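Local coordinates for YjbQ family protein (Aeropyrum pernix, PDB 2P6H) that is of unknown function, belongs to the YjbQ (UPF0047) family and assembles from three chains, at residues V8-R13 and F116-P122. Sequence-based numbering, arbitrary orientation.
Sequences VKTERR and FVEMDGP. With SO4 (sulfate ion), chain E.
Glu118 reaches across to Thr10, meeting it along most of its length. CB rests 3.7 Å from Thr10 CG2 and, on its own strand, lies at the edge of the Phe116 ring. CG continues anti to the backbone N (chi1 174°) and passes 3.4 Å from Thr10 OG1; the chain then bends at chi2 (61°), and the two side chains cross at about a right angle. OE2 ends 2.8 Å from Thr10 OG1 and forms a salt bridge with Arg125. Thr10 OG1 also takes the N-H of Arg123, so hydroxyl and carboxylate suit a buried place with polar partners. OE1 accepts the N-H of Asp120 (N to OE1 2.8 Å) from above the carboxylate plane, tying the acid to the loop that follows its strand. Two antiparallel sheets meet here: strand 2-9 is outermost in one within this chain, strand 113-118 central in the other. Between them Val8 CG1 packs over a face of the Phe116 ring; both are buried, where apolar side chains suit the place. Gly121 N donates to Arg13 O (3.0 Å, 171°); lacking a side chain, Gly121 brings CA to 3.1 Å from Arg12 O. Pro122, after a cis peptide bond, sets CB 3.3 Å from Thr10 O.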
loop_
_atom_site.group_PDB
_atom_site.type_symbol
_atom_site.label_atom_id
_atom_site.label_comp_id
_atom_site.label_asym_id
_atom_site.label_seq_id
_atom_site.Cartn_x
_atom_site.Cartn_y
_atom_site.Cartn_z
ATOM N N VAL A 8 12.223 16.622 5.338
ATOM C CA VAL A 8 11.105 16.865 6.231
ATOM C C VAL A 8 11.630 16.696 7.641
ATOM O O VAL A 8 12.022 15.607 8.060
ATOM C CB VAL A 8 9.988 15.831 5.966
ATOM C CG1 VAL A 8 8.865 16.020 6.998
ATOM C CG2 VAL A 8 9.413 15.994 4.572
ATOM N N LYS A 9 11.656 17.808 8.359
ATOM C CA LYS A 9 12.125 17.833 9.725
ATOM C C LYS A 9 10.967 17.542 10.658
ATOM O O LYS A 9 10.018 18.307 10.769
ATOM C CB LYS A 9 12.691 19.225 10.014
ATOM C CG LYS A 9 13.540 19.256 11.288
ATOM C CD LYS A 9 12.956 20.186 12.355
ATOM C CE LYS A 9 14.022 20.735 13.310
ATOM N NZ LYS A 9 13.784 20.229 14.660
ATOM N N THR A 10 11.008 16.397 11.334
ATOM C CA THR A 10 9.929 16.071 12.242
ATOM C C THR A 10 10.306 16.519 13.657
ATOM O O THR A 10 11.473 16.631 14.012
ATOM C CB THR A 10 9.657 14.548 12.164
ATOM O OG1 THR A 10 10.736 13.848 12.786
ATOM C CG2 THR A 10 9.560 14.107 10.701
ATOM N N GLU A 11 9.292 16.811 14.466
ATOM C CA GLU A 11 9.512 17.375 15.792
ATOM C C GLU A 11 9.215 16.468 16.980
ATOM O O GLU A 11 9.735 16.694 18.074
ATOM C CB GLU A 11 8.697 18.662 15.900
ATOM C CG GLU A 11 8.800 19.506 14.637
ATOM C CD GLU A 11 7.473 20.105 14.201
ATOM O OE1 GLU A 11 6.635 20.437 15.070
ATOM O OE2 GLU A 11 7.271 20.248 12.975
ATOM N N ARG A 12 8.383 15.449 16.771
ATOM C CA ARG A 12 7.928 14.516 17.804
ATOM C C ARG A 12 8.215 13.051 17.439
ATOM O O ARG A 12 8.437 12.701 16.287
ATOM C CB ARG A 12 6.426 14.715 18.003
ATOM C CG ARG A 12 6.115 15.763 19.070
ATOM C CD ARG A 12 5.814 15.133 20.435
ATOM N NE ARG A 12 6.568 13.889 20.615
ATOM C CZ ARG A 12 7.122 13.671 21.821
ATOM N NH1 ARG A 12 6.933 14.532 22.807
ATOM N NH2 ARG A 12 7.931 12.623 21.993
ATOM N N ARG A 13 8.136 12.151 18.416
ATOM C CA ARG A 13 8.300 10.736 18.134
ATOM C C ARG A 13 7.302 10.299 17.074
ATOM O O ARG A 13 7.644 9.687 16.071
ATOM C CB ARG A 13 8.088 9.939 19.426
ATOM C CG ARG A 13 8.464 8.464 19.258
ATOM C CD ARG A 13 8.149 7.625 20.503
ATOM N NE ARG A 13 8.930 6.382 20.477
ATOM C CZ ARG A 13 8.810 5.538 21.522
ATOM N NH1 ARG A 13 7.954 5.792 22.496
ATOM N NH2 ARG A 13 9.619 4.474 21.606
ATOM N N PHE A 116 3.215 12.774 5.483
ATOM C CA PHE A 116 4.420 12.099 5.937
ATOM C C PHE A 116 4.057 11.617 7.338
ATOM O O PHE A 116 3.578 12.397 8.168
ATOM C CB PHE A 116 5.603 13.063 6.041
ATOM C CG PHE A 116 6.896 12.379 6.392
ATOM C CD1 PHE A 116 7.213 12.109 7.716
ATOM C CD2 PHE A 116 7.786 11.983 5.394
ATOM C CE1 PHE A 116 8.396 11.453 8.050
ATOM C CE2 PHE A 116 8.977 11.324 5.715
ATOM C CZ PHE A 116 9.282 11.060 7.046
ATOM N N VAL A 117 4.272 10.335 7.596
ATOM C CA VAL A 117 3.967 9.782 8.901
ATOM C C VAL A 117 5.235 9.395 9.631
ATOM O O VAL A 117 5.866 8.387 9.344
ATOM C CB VAL A 117 3.144 8.529 8.693
ATOM C CG1 VAL A 117 2.726 7.948 10.042
ATOM C CG2 VAL A 117 1.905 8.851 7.878
ATOM N N GLU A 118 5.646 10.234 10.580
ATOM C CA GLU A 118 6.856 9.996 11.380
ATOM C C GLU A 118 6.504 9.133 12.594
ATOM O O GLU A 118 5.543 9.426 13.314
ATOM C CB GLU A 118 7.441 11.335 11.855
ATOM C CG GLU A 118 8.620 11.234 12.821
ATOM C CD GLU A 118 9.818 10.523 12.215
ATOM O OE1 GLU A 118 9.819 9.272 12.186
ATOM O OE2 GLU A 118 10.753 11.211 11.758
ATOM N N MET A 119 7.271 8.071 12.823
ATOM C CA MET A 119 7.006 7.203 13.961
ATOM C C MET A 119 8.232 7.037 14.857
ATOM O O MET A 119 8.173 6.363 15.890
ATOM C CB MET A 119 6.480 5.847 13.473
ATOM C CG MET A 119 5.098 5.985 12.832
ATOM S SD MET A 119 4.460 4.528 12.011
ATOM C CE MET A 119 5.175 4.718 10.379
ATOM N N ASP A 120 9.335 7.671 14.464
ATOM C CA ASP A 120 10.577 7.607 15.252
ATOM C C ASP A 120 11.294 8.957 15.232
ATOM O O ASP A 120 12.502 9.049 15.060
ATOM C CB ASP A 120 11.499 6.502 14.681
ATOM C CG ASP A 120 12.661 6.174 15.643
ATOM O OD1 ASP A 120 12.468 6.337 16.849
ATOM O OD2 ASP A 120 13.721 5.772 15.174
ATOM N N GLY A 121 10.535 10.033 15.416
ATOM C CA GLY A 121 11.130 11.355 15.441
ATOM C C GLY A 121 11.642 11.705 16.830
ATOM O O GLY A 121 11.517 10.901 17.747
ATOM N N PRO A 122 12.222 12.900 17.018
ATOM C CA PRO A 122 12.406 13.918 15.976
ATOM C C PRO A 122 13.610 13.599 15.098
ATOM O O PRO A 122 14.686 13.261 15.599
ATOM C CB PRO A 122 12.612 15.190 16.780
ATOM C CG PRO A 122 13.296 14.780 18.042
ATOM C CD PRO A 122 12.667 13.414 18.326
HETATM S S SO4 E . 10.850 21.708 7.138
HETATM O O1 SO4 E . 10.495 22.515 6.018
HETATM O O2 SO4 E . 10.535 22.156 8.449
HETATM O O3 SO4 E . 12.384 21.472 7.094
HETATM O O4 SO4 E . 10.298 20.372 7.029
HETATM O O HOH W 1 11.139 5.509 18.926
#